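Local structure of sialidase B (Streptococcus pneumoniae serotype 4, 4XJW) at residues S2-G7 with S21-K26; D25-E30 with I170-K175; I366-E371 with Q435-P440; F256-N261 with Y420-T425; T520-I525 with V540-G545. The protein releases terminal sialic acid residues from oligosaccharides, glycoproteins and glycolipids by cleaving their alpha-glycosidic linkages, and also works as an intramolecular trans-sialidase. The protein carries 1 engineered substitution. All blocks are in the same frame, centred on the assembly; numbering follows the deposited sequence.

Contact 1: residues S2-G7 with S21-K26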
# COMPACT_ATOMS: atom_id res chain seq x y z
N SER A 2 -21.30 -30.40 -10.63
CA SER A 2 -21.46 -29.74 -11.92
C SER A 2 -22.39 -28.55 -11.75
O SER A 2 -23.30 -28.57 -10.91
CB SER A 2 -22.06 -30.71 -12.95
OG SER A 2 -23.47 -30.59 -13.00
N PRO A 3 -22.18 -27.50 -12.55
CA PRO A 3 -23.09 -26.35 -12.51
C PRO A 3 -24.49 -26.72 -13.00
O PRO A 3 -24.62 -27.51 -13.94
CB PRO A 3 -22.44 -25.35 -13.46
CG PRO A 3 -21.56 -26.17 -14.35
CD PRO A 3 -21.08 -27.31 -13.51
N ILE A 4 -25.52 -26.17 -12.37
CA ILE A 4 -26.90 -26.40 -12.78
C ILE A 4 -27.22 -25.56 -14.00
O ILE A 4 -28.23 -25.77 -14.68
CB ILE A 4 -27.90 -26.04 -11.67
CG1 ILE A 4 -27.84 -24.54 -11.37
CG2 ILE A 4 -27.61 -26.86 -10.42
CD1 ILE A 4 -28.98 -24.02 -10.51
N PHE A 5 -26.36 -24.57 -14.26
CA PHE A 5 -26.49 -23.70 -15.41
C PHE A 5 -25.11 -23.21 -15.80
O PHE A 5 -24.26 -22.98 -14.94
CB PHE A 5 -27.39 -22.50 -15.11
CG PHE A 5 -27.28 -21.40 -16.12
CD1 PHE A 5 -27.82 -21.55 -17.39
CD2 PHE A 5 -26.60 -20.23 -15.82
CE1 PHE A 5 -27.70 -20.55 -18.34
CE2 PHE A 5 -26.48 -19.22 -16.75
CZ PHE A 5 -27.03 -19.38 -18.02
N GLN A 6 -24.90 -23.07 -17.11
CA GLN A 6 -23.63 -22.59 -17.62
C GLN A 6 -23.80 -22.05 -19.02
O GLN A 6 -24.20 -22.77 -19.93
CB GLN A 6 -22.60 -23.72 -17.61
CG GLN A 6 -21.22 -23.29 -18.05
CD GLN A 6 -20.19 -24.36 -17.81
OE1 GLN A 6 -20.26 -25.45 -18.37
NE2 GLN A 6 -19.22 -24.06 -16.95
N GLY A 7 -23.52 -20.76 -19.19
CA GLY A 7 -23.68 -20.11 -20.48
C GLY A 7 -22.64 -19.02 -20.66
O GLY A 7 -22.00 -18.61 -19.69
N SER A 21 -35.77 -19.37 -17.95
CA SER A 21 -36.12 -20.74 -18.30
C SER A 21 -34.96 -21.71 -18.09
O SER A 21 -35.17 -22.90 -17.85
CB SER A 21 -36.61 -20.81 -19.75
OG SER A 21 -35.60 -20.40 -20.65
N LEU A 22 -33.74 -21.19 -18.17
CA LEU A 22 -32.54 -22.01 -18.09
C LEU A 22 -32.07 -22.23 -16.65
O LEU A 22 -31.15 -23.01 -16.40
CB LEU A 22 -31.43 -21.37 -18.91
CG LEU A 22 -31.70 -21.29 -20.40
CD1 LEU A 22 -30.67 -20.41 -21.10
CD2 LEU A 22 -31.72 -22.69 -20.99
N LEU A 23 -32.70 -21.54 -15.70
CA LEU A 23 -32.12 -21.43 -14.37
C LEU A 23 -33.11 -21.64 -13.21
O LEU A 23 -32.81 -22.36 -12.26
CB LEU A 23 -31.41 -20.07 -14.24
CG LEU A 23 -30.57 -19.76 -13.00
CD1 LEU A 23 -29.71 -20.96 -12.63
CD2 LEU A 23 -29.70 -18.54 -13.25
N LEU A 24 -34.30 -21.04 -13.30
CA LEU A 24 -35.19 -20.99 -12.13
C LEU A 24 -35.69 -22.34 -11.59
O LEU A 24 -35.81 -22.51 -10.37
CB LEU A 24 -36.36 -20.04 -12.38
CG LEU A 24 -35.91 -18.59 -12.53
CD1 LEU A 24 -37.09 -17.69 -12.82
CD2 LEU A 24 -35.19 -18.13 -11.27
N ASP A 25 -35.97 -23.28 -12.47
CA ASP A 25 -36.41 -24.60 -12.01
C ASP A 25 -35.26 -25.41 -11.40
O ASP A 25 -35.48 -26.35 -10.63
CB ASP A 25 -37.09 -25.38 -13.14
CG ASP A 25 -36.57 -24.99 -14.52
OD1 ASP A 25 -35.36 -24.72 -14.66
OD2 ASP A 25 -37.39 -24.97 -15.47
N LYS A 26 -34.03 -25.02 -11.74
CA LYS A 26 -32.84 -25.74 -11.28
C LYS A 26 -32.39 -25.27 -9.90
O LYS A 26 -31.68 -25.99 -9.20
CB LYS A 26 -31.69 -25.54 -12.27
CG LYS A 26 -32.12 -25.29 -13.71
CD LYS A 26 -32.65 -26.57 -14.35
CE LYS A 26 -32.38 -26.60 -15.85
NZ LYS A 26 -33.22 -25.63 -16.62
O HOH W 1 -29.18 -25.78 -17.17
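The ring of F5 meets L22 through its CD1-CE1 side: CE1 lies 3.9 Å from L22 CB, and CD1 lies 3.8 Å from L22 O. One ring face carries the backbone N of G7, two residues on along the extended strand, displaced toward the rim. L23 reaches the root of the ring, placing CD1 3.7 Å from F5 CB. The same methyl of L23 also meets I4, its CD1 being 3.8 Å from I4 CD1. Because CG1 of I4 is wedged between the backbone N and the carbonyl carbon (chi1 64°), its tip swings across to K26, with I4 CD1 3.6 Å from K26 CB. The lysine then bends away, and its NZ forms a salt bridge to D25 OD1 of 3.0 Å on the syn side of the carboxylate. A water donates to I4 O at 2.7 Å and only weakly to L22 O. Behind this layer, F5 rests on I170 and L23 on L172 of the neighbouring strand 166-173. The short helix 20-23 and the turn after it are thus held to the chain entering strand 5-13 by apolar contact and one lopsided water bridge, without direct polar bonds.

Contact 2: residues D25-E30 with I170-K175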
# COMPACT_ATOMS: atom_id res chain seq x y z
N ASP A 25 -35.97 -23.28 -12.47
CA ASP A 25 -36.41 -24.60 -12.01
C ASP A 25 -35.26 -25.41 -11.40
O ASP A 25 -35.48 -26.35 -10.63
CB ASP A 25 -37.09 -25.38 -13.14
CG ASP A 25 -36.57 -24.99 -14.52
OD1 ASP A 25 -35.36 -24.72 -14.66
OD2 ASP A 25 -37.39 -24.97 -15.47
N LYS A 26 -34.03 -25.02 -11.74
CA LYS A 26 -32.84 -25.74 -11.28
C LYS A 26 -32.39 -25.27 -9.90
O LYS A 26 -31.68 -25.99 -9.20
CB LYS A 26 -31.69 -25.54 -12.27
CG LYS A 26 -32.12 -25.29 -13.71
CD LYS A 26 -32.65 -26.57 -14.35
CE LYS A 26 -32.38 -26.60 -15.85
NZ LYS A 26 -33.22 -25.63 -16.62
N LEU A 27 -32.77 -24.05 -9.53
CA LEU A 27 -32.36 -23.51 -8.23
C LEU A 27 -32.96 -24.35 -7.11
O LEU A 27 -34.17 -24.51 -7.04
CB LEU A 27 -32.74 -22.03 -8.09
CG LEU A 27 -31.76 -21.09 -8.78
CD1 LEU A 27 -32.28 -19.67 -8.83
CD2 LEU A 27 -30.39 -21.15 -8.12
N SER A 28 -32.10 -24.87 -6.25
CA SER A 28 -32.50 -25.86 -5.26
C SER A 28 -31.65 -25.77 -4.00
O SER A 28 -30.43 -25.66 -4.08
CB SER A 28 -32.38 -27.26 -5.86
OG SER A 28 -33.12 -27.36 -7.05
N GLY A 29 -32.30 -25.83 -2.83
CA GLY A 29 -31.57 -25.78 -1.59
C GLY A 29 -31.21 -24.35 -1.26
O GLY A 29 -31.50 -23.43 -2.05
N GLU A 30 -30.57 -24.16 -0.12
CA GLU A 30 -30.37 -22.81 0.41
C GLU A 30 -28.97 -22.26 0.19
O GLU A 30 -28.69 -21.11 0.57
CB GLU A 30 -30.72 -22.78 1.89
CG GLU A 30 -32.20 -23.00 2.18
CD GLU A 30 -32.47 -23.17 3.65
OE1 GLU A 30 -31.58 -23.71 4.34
OE2 GLU A 30 -33.55 -22.77 4.12
N ILE A 170 -20.69 -17.77 -17.29
CA ILE A 170 -21.37 -17.73 -16.00
C ILE A 170 -21.88 -19.12 -15.61
O ILE A 170 -22.52 -19.81 -16.41
CB ILE A 170 -22.50 -16.69 -15.96
CG1 ILE A 170 -23.17 -16.70 -14.58
CG2 ILE A 170 -23.52 -16.92 -17.07
CD1 ILE A 170 -24.22 -15.64 -14.41
N SER A 171 -21.58 -19.53 -14.38
CA SER A 171 -21.98 -20.84 -13.87
C SER A 171 -22.66 -20.69 -12.52
O SER A 171 -22.28 -19.83 -11.72
CB SER A 171 -20.76 -21.76 -13.74
OG SER A 171 -20.04 -21.83 -14.95
N LEU A 172 -23.66 -21.52 -12.25
CA LEU A 172 -24.37 -21.51 -10.97
C LEU A 172 -24.30 -22.92 -10.39
O LEU A 172 -24.51 -23.90 -11.11
CB LEU A 172 -25.83 -21.10 -11.19
CG LEU A 172 -26.83 -20.67 -10.11
CD1 LEU A 172 -26.87 -21.59 -8.89
CD2 LEU A 172 -26.61 -19.22 -9.69
N PHE A 173 -24.02 -23.02 -9.10
CA PHE A 173 -23.96 -24.31 -8.41
C PHE A 173 -24.90 -24.31 -7.20
O PHE A 173 -24.99 -23.32 -6.48
CB PHE A 173 -22.54 -24.60 -7.92
CG PHE A 173 -21.49 -24.47 -8.99
CD1 PHE A 173 -20.97 -23.22 -9.31
CD2 PHE A 173 -21.04 -25.59 -9.67
CE1 PHE A 173 -20.00 -23.10 -10.29
CE2 PHE A 173 -20.07 -25.47 -10.65
CZ PHE A 173 -19.56 -24.22 -10.97
N ASN A 174 -25.61 -25.42 -6.99
CA ASN A 174 -26.44 -25.57 -5.79
C ASN A 174 -25.63 -26.08 -4.59
O ASN A 174 -26.00 -27.06 -3.94
CB ASN A 174 -27.65 -26.47 -6.07
CG ASN A 174 -28.72 -25.77 -6.90
OD1 ASN A 174 -28.98 -24.57 -6.73
ND2 ASN A 174 -29.37 -26.52 -7.78
N LYS A 175 -24.53 -25.39 -4.31
CA LYS A 175 -23.68 -25.71 -3.19
C LYS A 175 -22.88 -24.45 -2.86
O LYS A 175 -22.63 -23.63 -3.74
CB LYS A 175 -22.74 -26.85 -3.58
CG LYS A 175 -21.81 -27.34 -2.48
CD LYS A 175 -20.88 -28.42 -3.02
CE LYS A 175 -19.75 -28.72 -2.05
NZ LYS A 175 -18.73 -29.62 -2.65
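N174, L27 and S28 carry most of the buried surface, and the asparagine amide is the centrepiece. Its ND2 donates to K26 O at 2.8 Å, with the acceptor close to the amide plane and an N-H...O angle of 159°. The other end of the amide works in the opposite sense: OD1 accepts from S28 N at 3.2 Å, the donor standing well above the carbonyl plane. N174 thereby uses both halves of one amide on the backbone of 25-30, which fixes its rotation. S28 folds its hydroxyl back within its own loop. With OG beside the backbone N (chi1 -56°), it donates to K26 O at 2.9 Å from the face of that carbonyl opposite to N174 ND2, so K26 O has two donors. Beneath the polar layer, L27 crosses L172 at about a right angle, its CD2 3.6 Å from L172 CD1, and the same L27 methyl lies 4.0 Å from N174 OD1. Q32 NE2 also binds N174 OD1, and L27 reaches inward to L52 of strand 46-53. N174 itself is the centre of an inverse gamma turn just beyond strand 166-173. In this lectin-like N-terminal domain, the loop before strand 32-39 is therefore fastened to the end of the adjacent strand through its main chain, by a side-chain amide that accepts and donates at once, with one leucine pair below.

Contact 3: residues I366-E371 with Q435-P440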
# COMPACT_ATOMS: atom_id res chain seq x y z
N ILE A 366 22.20 0.26 26.58
CA ILE A 366 21.33 0.00 25.45
C ILE A 366 22.11 -0.85 24.45
O ILE A 366 23.23 -0.51 24.10
CB ILE A 366 20.91 1.32 24.77
CG1 ILE A 366 20.30 2.29 25.79
CG2 ILE A 366 19.94 1.06 23.63
CD1 ILE A 366 19.04 1.78 26.47
N ASN A 367 21.53 -1.96 24.00
CA ASN A 367 22.21 -2.80 23.01
C ASN A 367 21.95 -2.33 21.57
O ASN A 367 21.38 -1.25 21.37
CB ASN A 367 21.90 -4.30 23.20
CG ASN A 367 20.44 -4.67 22.91
OD1 ASN A 367 19.69 -3.89 22.33
ND2 ASN A 367 20.04 -5.87 23.31
N ASP A 368 22.37 -3.11 20.58
CA ASP A 368 22.17 -2.70 19.20
C ASP A 368 20.71 -2.81 18.75
O ASP A 368 20.31 -2.22 17.75
CB ASP A 368 23.08 -3.46 18.23
CG ASP A 368 22.93 -2.99 16.79
OD1 ASP A 368 22.68 -1.77 16.56
OD2 ASP A 368 23.05 -3.83 15.87
N LYS A 369 19.89 -3.55 19.50
CA LYS A 369 18.47 -3.62 19.17
C LYS A 369 17.68 -2.48 19.83
O LYS A 369 16.45 -2.46 19.76
CB LYS A 369 17.89 -4.99 19.55
CG LYS A 369 18.69 -6.18 19.04
CD LYS A 369 17.91 -7.47 19.18
CE LYS A 369 18.83 -8.68 19.27
NZ LYS A 369 18.05 -9.96 19.29
N TYR A 370 18.40 -1.54 20.44
CA TYR A 370 17.79 -0.43 21.19
C TYR A 370 17.01 -0.94 22.40
O TYR A 370 16.07 -0.30 22.87
CB TYR A 370 16.95 0.49 20.30
CG TYR A 370 17.82 1.35 19.43
CD1 TYR A 370 18.27 0.89 18.20
CD2 TYR A 370 18.22 2.62 19.85
CE1 TYR A 370 19.08 1.67 17.40
CE2 TYR A 370 19.04 3.40 19.06
CZ TYR A 370 19.46 2.92 17.83
OH TYR A 370 20.27 3.69 17.03
N GLU A 371 17.44 -2.09 22.90
CA GLU A 371 16.83 -2.71 24.07
C GLU A 371 17.58 -2.33 25.35
O GLU A 371 18.79 -2.10 25.32
CB GLU A 371 16.79 -4.23 23.89
CG GLU A 371 15.88 -4.66 22.74
CD GLU A 371 16.15 -6.07 22.24
OE1 GLU A 371 17.08 -6.73 22.75
OE2 GLU A 371 15.42 -6.51 21.33
N GLN A 435 20.26 -5.38 12.38
CA GLN A 435 19.55 -4.51 13.32
C GLN A 435 19.69 -3.06 12.87
O GLN A 435 20.77 -2.62 12.49
CB GLN A 435 20.07 -4.70 14.74
CG GLN A 435 19.79 -6.09 15.33
CD GLN A 435 18.30 -6.42 15.37
OE1 GLN A 435 17.47 -5.55 15.62
NE2 GLN A 435 17.97 -7.68 15.12
N PHE A 436 18.59 -2.32 12.93
CA PHE A 436 18.60 -0.94 12.45
C PHE A 436 19.44 -0.01 13.33
O PHE A 436 19.62 -0.26 14.52
CB PHE A 436 17.18 -0.39 12.22
CG PHE A 436 16.42 -0.05 13.48
CD1 PHE A 436 16.65 1.14 14.16
CD2 PHE A 436 15.44 -0.91 13.97
CE1 PHE A 436 15.96 1.46 15.31
CE2 PHE A 436 14.73 -0.60 15.12
CZ PHE A 436 14.99 0.58 15.79
N LYS A 437 20.00 1.03 12.71
CA LYS A 437 20.69 2.10 13.41
C LYS A 437 20.01 3.42 13.11
O LYS A 437 19.56 3.65 11.99
CB LYS A 437 22.16 2.16 12.99
CG LYS A 437 22.94 0.92 13.35
CD LYS A 437 24.39 1.04 12.92
CE LYS A 437 25.16 -0.21 13.29
NZ LYS A 437 26.52 0.13 13.80
N LEU A 438 19.92 4.30 14.11
CA LEU A 438 19.37 5.63 13.86
C LEU A 438 20.35 6.50 13.09
O LEU A 438 21.55 6.49 13.35
CB LEU A 438 19.00 6.32 15.17
CG LEU A 438 17.88 5.63 15.96
CD1 LEU A 438 17.56 6.37 17.27
CD2 LEU A 438 16.62 5.46 15.11
N LEU A 439 19.84 7.26 12.12
CA LEU A 439 20.65 8.28 11.46
C LEU A 439 20.82 9.46 12.40
O LEU A 439 19.97 9.71 13.24
CB LEU A 439 20.01 8.73 10.14
CG LEU A 439 20.04 7.75 8.96
CD1 LEU A 439 20.17 8.49 7.64
CD2 LEU A 439 21.15 6.73 9.10
N PRO A 440 21.93 10.20 12.25
CA PRO A 440 22.09 11.42 13.05
C PRO A 440 21.06 12.47 12.66
O PRO A 440 20.49 12.40 11.57
CB PRO A 440 23.48 11.91 12.67
CG PRO A 440 23.70 11.39 11.28
CD PRO A 440 23.02 10.05 11.27
O HOH W 2 22.79 -6.19 13.35
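Y370 and F436 lie with their rings nearly parallel, the planes 10° apart, but slid so far that they barely overlap, centroids 5.3 Å apart. The closest carbons, Y370 CD1 and F436 CE1, are separated by 3.7 Å. F436 O sits at the tyrosine edge, near the ring plane and 3.5 Å from Y370 CE1; this carbonyl is buried without a hydrogen-bonding partner. The far end of the tyrosine reaches past it, where OH accepts from L438 N at 3.0 Å (N-H...O 162°). L438 packs on the phenol end, its CG 3.7 Å from Y370 CZ. Toward the outside, D368 CG is anti to the backbone N (chi1 -177°), carrying the carboxylate across to Q435, almost perpendicular to the amide there, with D368 OD2 3.3 Å from Q435 CB. K369 lays its aliphatic chain obliquely across Q435, with K369 CG 3.7 Å from Q435 OE1. A water accepts from Q435 N and donates weakly to D368 OD2. The 367-370 type I turn joins strands 360-366 and 372-374, while 437-438 is an outermost strand of the eight-stranded sheet, next to 420-426. L333 of strand 330-337 touches both Y370 and L438, and F287 packs edge-to-face on F436.

Contact 4: residues F256-N261 with Y420-T425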
# COMPACT_ATOMS: atom_id res chain seq x y z
N PHE A 256 10.97 -9.60 7.54
CA PHE A 256 11.01 -8.22 8.04
C PHE A 256 12.39 -7.62 7.92
O PHE A 256 13.39 -8.27 8.23
CB PHE A 256 10.56 -8.12 9.51
CG PHE A 256 9.14 -8.53 9.75
CD1 PHE A 256 8.09 -7.81 9.19
CD2 PHE A 256 8.84 -9.62 10.55
CE1 PHE A 256 6.77 -8.19 9.41
CE2 PHE A 256 7.54 -10.00 10.79
CZ PHE A 256 6.50 -9.29 10.22
N ALA A 257 12.43 -6.37 7.46
CA ALA A 257 13.63 -5.55 7.48
C ALA A 257 13.73 -4.73 8.76
O ALA A 257 14.82 -4.52 9.30
CB ALA A 257 13.69 -4.64 6.26
N MET A 258 12.58 -4.22 9.23
CA MET A 258 12.50 -3.50 10.50
C MET A 258 11.21 -3.89 11.18
O MET A 258 10.14 -3.88 10.56
CB MET A 258 12.52 -1.98 10.29
CG MET A 258 13.80 -1.44 9.68
SD MET A 258 13.80 0.36 9.61
CE MET A 258 15.32 0.65 8.71
N LYS A 259 11.30 -4.23 12.46
CA LYS A 259 10.12 -4.64 13.21
C LYS A 259 10.25 -4.28 14.67
O LYS A 259 11.36 -4.15 15.21
CB LYS A 259 9.91 -6.14 13.08
CG LYS A 259 10.94 -6.93 13.87
CD LYS A 259 10.63 -8.42 13.85
CE LYS A 259 9.19 -8.63 14.24
NZ LYS A 259 8.81 -10.07 14.31
N PHE A 260 9.10 -4.09 15.31
CA PHE A 260 8.99 -3.92 16.75
C PHE A 260 8.08 -5.00 17.29
O PHE A 260 7.22 -5.51 16.57
CB PHE A 260 8.37 -2.56 17.08
CG PHE A 260 9.31 -1.41 16.99
CD1 PHE A 260 10.54 -1.43 17.64
CD2 PHE A 260 8.96 -0.27 16.26
CE1 PHE A 260 11.40 -0.33 17.58
CE2 PHE A 260 9.82 0.82 16.19
CZ PHE A 260 11.03 0.78 16.85
N ASN A 261 8.25 -5.32 18.57
CA ASN A 261 7.51 -6.43 19.16
C ASN A 261 6.69 -6.04 20.38
O ASN A 261 6.20 -6.92 21.12
CB ASN A 261 8.45 -7.59 19.48
CG ASN A 261 8.94 -8.28 18.22
OD1 ASN A 261 8.16 -8.57 17.31
ND2 ASN A 261 10.24 -8.53 18.16
N TYR A 420 12.04 9.76 13.70
CA TYR A 420 13.45 9.53 13.40
C TYR A 420 13.60 8.85 12.04
O TYR A 420 12.61 8.38 11.48
CB TYR A 420 14.10 8.64 14.47
CG TYR A 420 13.97 9.14 15.89
CD1 TYR A 420 12.78 8.96 16.60
CD2 TYR A 420 15.03 9.78 16.52
CE1 TYR A 420 12.66 9.42 17.90
CE2 TYR A 420 14.91 10.24 17.81
CZ TYR A 420 13.73 10.06 18.50
OH TYR A 420 13.62 10.51 19.79
N ILE A 421 14.83 8.78 11.54
CA ILE A 421 15.13 7.95 10.37
C ILE A 421 16.12 6.89 10.81
O ILE A 421 17.09 7.20 11.51
CB ILE A 421 15.74 8.77 9.21
CG1 ILE A 421 14.76 9.82 8.72
CG2 ILE A 421 16.13 7.85 8.04
CD1 ILE A 421 15.29 10.68 7.57
N ALA A 422 15.88 5.65 10.41
CA ALA A 422 16.83 4.58 10.70
C ALA A 422 17.26 3.92 9.41
O ALA A 422 16.57 4.03 8.41
CB ALA A 422 16.24 3.56 11.63
N MET A 423 18.37 3.19 9.48
CA MET A 423 18.88 2.46 8.33
C MET A 423 19.18 1.02 8.74
O MET A 423 19.55 0.76 9.89
CB MET A 423 20.14 3.13 7.78
CG MET A 423 21.36 2.99 8.63
SD MET A 423 22.85 3.52 7.76
CE MET A 423 22.50 3.10 6.10
N THR A 424 18.98 0.09 7.81
CA THR A 424 19.46 -1.27 7.98
C THR A 424 20.17 -1.66 6.70
O THR A 424 19.99 -1.00 5.66
CB THR A 424 18.32 -2.27 8.33
OG1 THR A 424 18.89 -3.57 8.51
CG2 THR A 424 17.26 -2.33 7.22
N THR A 425 20.98 -2.70 6.78
CA THR A 425 21.71 -3.19 5.62
C THR A 425 21.52 -4.69 5.48
O THR A 425 21.19 -5.37 6.44
CB THR A 425 23.22 -2.91 5.71
OG1 THR A 425 23.80 -3.71 6.75
CG2 THR A 425 23.51 -1.43 5.97
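T424 splits its side chain between two partners: OG1 is hydrogen-bonded to E434 O, and the side toward M258 is the methyl. The torsion explains the division, since OG1 lies opposite the backbone N (chi1 -179°) and leaves CG2 on the inner side, 3.9 Å from M258 CE and equally 3.9 Å from A257 O. M258 has the largest share of the contact. Its chain is fully extended beyond CG, so the terminal methyl arrives end-on against the main chain of strand 420-425. There CE is 3.6 Å from A422 O and 3.8 Å from T424 N, and it also approaches A422 CB at 4.2 Å. One methyl thus spans the backbone from A422 to T424 by van der Waals contact. A305 of strand 301-308 also touches M258. A257 and M258 form a classic beta bulge opposite I239, where the chain turns a corner after strand 255-256. All five touching residues are buried, and the seam joins the four-stranded sheet whose outermost strands are 205-213 and 255-256 to the next sheet, just where the second BNR repeat begins, at T424. Such apolar packing between sheets is characteristic of neighbouring blades in the six-bladed beta-propeller of sialidases.

Contact 5: residues T520-I525 with V540-G545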
# COMPACT_ATOMS: atom_id res chain seq x y z
N THR A 520 3.70 18.12 -4.93
CA THR A 520 3.48 19.48 -4.42
C THR A 520 2.03 19.68 -3.99
O THR A 520 1.24 18.74 -3.93
CB THR A 520 3.81 20.58 -5.46
OG1 THR A 520 2.82 20.58 -6.50
CG2 THR A 520 5.19 20.37 -6.06
N THR A 521 1.68 20.94 -3.74
CA THR A 521 0.32 21.31 -3.35
C THR A 521 -0.37 22.09 -4.46
O THR A 521 -1.46 22.64 -4.27
CB THR A 521 0.32 22.14 -2.06
OG1 THR A 521 1.25 23.23 -2.20
CG2 THR A 521 0.70 21.29 -0.86
N THR A 522 0.27 22.14 -5.62
CA THR A 522 -0.17 22.98 -6.75
C THR A 522 -1.01 22.24 -7.79
O THR A 522 -1.51 22.87 -8.72
CB THR A 522 1.03 23.59 -7.50
OG1 THR A 522 1.68 22.58 -8.28
CG2 THR A 522 2.02 24.20 -6.53
N GLY A 523 -1.14 20.92 -7.66
CA GLY A 523 -1.76 20.12 -8.70
C GLY A 523 -0.82 19.73 -9.84
O GLY A 523 -1.26 19.15 -10.83
N LYS A 524 0.46 20.10 -9.73
CA LYS A 524 1.45 19.73 -10.73
C LYS A 524 2.67 19.11 -10.05
O LYS A 524 3.06 19.52 -8.95
CB LYS A 524 1.88 20.95 -11.54
CG LYS A 524 0.79 21.50 -12.45
CD LYS A 524 1.30 22.68 -13.28
CE LYS A 524 0.19 23.24 -14.17
NZ LYS A 524 -1.00 22.34 -14.18
N ILE A 525 3.27 18.14 -10.73
CA ILE A 525 4.52 17.54 -10.28
C ILE A 525 5.64 18.54 -10.54
O ILE A 525 5.68 19.17 -11.60
CB ILE A 525 4.77 16.24 -11.04
CG1 ILE A 525 3.65 15.24 -10.69
CG2 ILE A 525 6.17 15.66 -10.74
CD1 ILE A 525 3.65 13.98 -11.55
N VAL A 540 13.09 25.48 -8.73
CA VAL A 540 12.01 24.53 -8.99
C VAL A 540 11.25 24.89 -10.26
O VAL A 540 10.93 26.06 -10.50
CB VAL A 540 11.04 24.48 -7.81
CG1 VAL A 540 9.83 23.63 -8.10
CG2 VAL A 540 11.77 24.01 -6.55
N SER A 541 10.99 23.88 -11.09
CA SER A 541 10.12 24.01 -12.25
C SER A 541 8.96 23.02 -12.12
O SER A 541 8.95 22.19 -11.20
CB SER A 541 10.89 23.72 -13.54
OG SER A 541 11.87 24.70 -13.75
N TYR A 542 8.00 23.10 -13.03
CA TYR A 542 6.83 22.23 -13.00
C TYR A 542 6.59 21.57 -14.34
O TYR A 542 6.90 22.12 -15.38
CB TYR A 542 5.59 23.01 -12.55
CG TYR A 542 5.74 23.63 -11.19
CD1 TYR A 542 5.39 22.93 -10.04
CD2 TYR A 542 6.25 24.91 -11.05
CE1 TYR A 542 5.54 23.50 -8.79
CE2 TYR A 542 6.41 25.49 -9.81
CZ TYR A 542 6.05 24.78 -8.68
OH TYR A 542 6.20 25.34 -7.44
N ILE A 543 6.03 20.37 -14.28
CA ILE A 543 5.61 19.67 -15.48
C ILE A 543 4.19 20.12 -15.81
O ILE A 543 3.28 19.99 -15.00
CB ILE A 543 5.65 18.14 -15.23
CG1 ILE A 543 7.08 17.71 -14.91
CG2 ILE A 543 5.07 17.36 -16.41
CD1 ILE A 543 7.20 16.25 -14.48
N ASP A 544 4.03 20.72 -16.99
CA ASP A 544 2.70 20.92 -17.54
C ASP A 544 2.40 19.64 -18.30
O ASP A 544 3.28 19.09 -18.97
CB ASP A 544 2.67 22.13 -18.50
CG ASP A 544 3.15 23.42 -17.86
OD1 ASP A 544 2.90 23.63 -16.65
OD2 ASP A 544 3.80 24.22 -18.57
N GLY A 545 1.18 19.13 -18.17
CA GLY A 545 0.78 17.96 -18.92
C GLY A 545 0.40 16.76 -18.09
O GLY A 545 -0.13 15.78 -18.61
O HOH W 3 2.48 17.90 -13.49
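Y542, the first residue of 540-545 to make substantial contact, has CG beside the backbone N (chi1 -58°), which brings the CD1-CE1 side of its ring against the 520-524 turn. T520 CG2 and K524 O lie at the ring edge, and T522 OG1 is 4.0 Å from Y542 CE1. Both threonine hydroxyls are occupied within their own loop. T520 OG1 donates to K524 O at 2.7 Å in the carbonyl plane, while accepting from T522 N and T522 OG1. T522 OG1 in turn accepts from K524 N, so that two successive ST turns shape the loop beside the tyrosine. That loop follows R519, a probable substrate-binding residue, with the T520 side chain about 6 Å from that of the arginine. F497 packs on T520, T522 and Y542 alike. At I543 the backbones join: I543 N donates to I525 O at 3.0 Å, almost perfectly straight (N-H...O 177°) and approaching almost in line with the carbonyl bond. A water completes the pairing, accepting from I525 N at 2.9 Å and donating to I543 O at 2.7 Å. The two isoleucine side chains run alongside each other in the same direction, I525 CG2 being 3.9 Å from I543 CD1, with T574 touching I525 and L572 touching I543 from strand 569-575. D544 ends the contact by bringing OD1 to 3.7 Å from K524 CE, although the opposite charges themselves do not meet. The direct strand-like link therefore rests on one straight bond and a water, next to a loop braced by its own hydroxyls.

How the contacts relate
Contacts 1 and 2 share D25 and K26 and brace one loop of the N-terminal domain against neighbouring strands 5-13 and 166-173; the first is partly buried and mainly apolar, the second lies at the surface and relies on an amide. Contacts 3 and 4 meet in one propeller sheet, where strands 437-438 and 420-426 pair through probable backbone bonds K437 O to M423 N and L439 N to I421 O. Contact 4 is buried and purely van der Waals, whereas contact 3 mixes aromatic and polar groups at the surface. Contact 5, partly buried, belongs to another propeller sheet and combines backbone, water and threonine bonds. Centres of contacts 1 and 3 are about 64 Å apart.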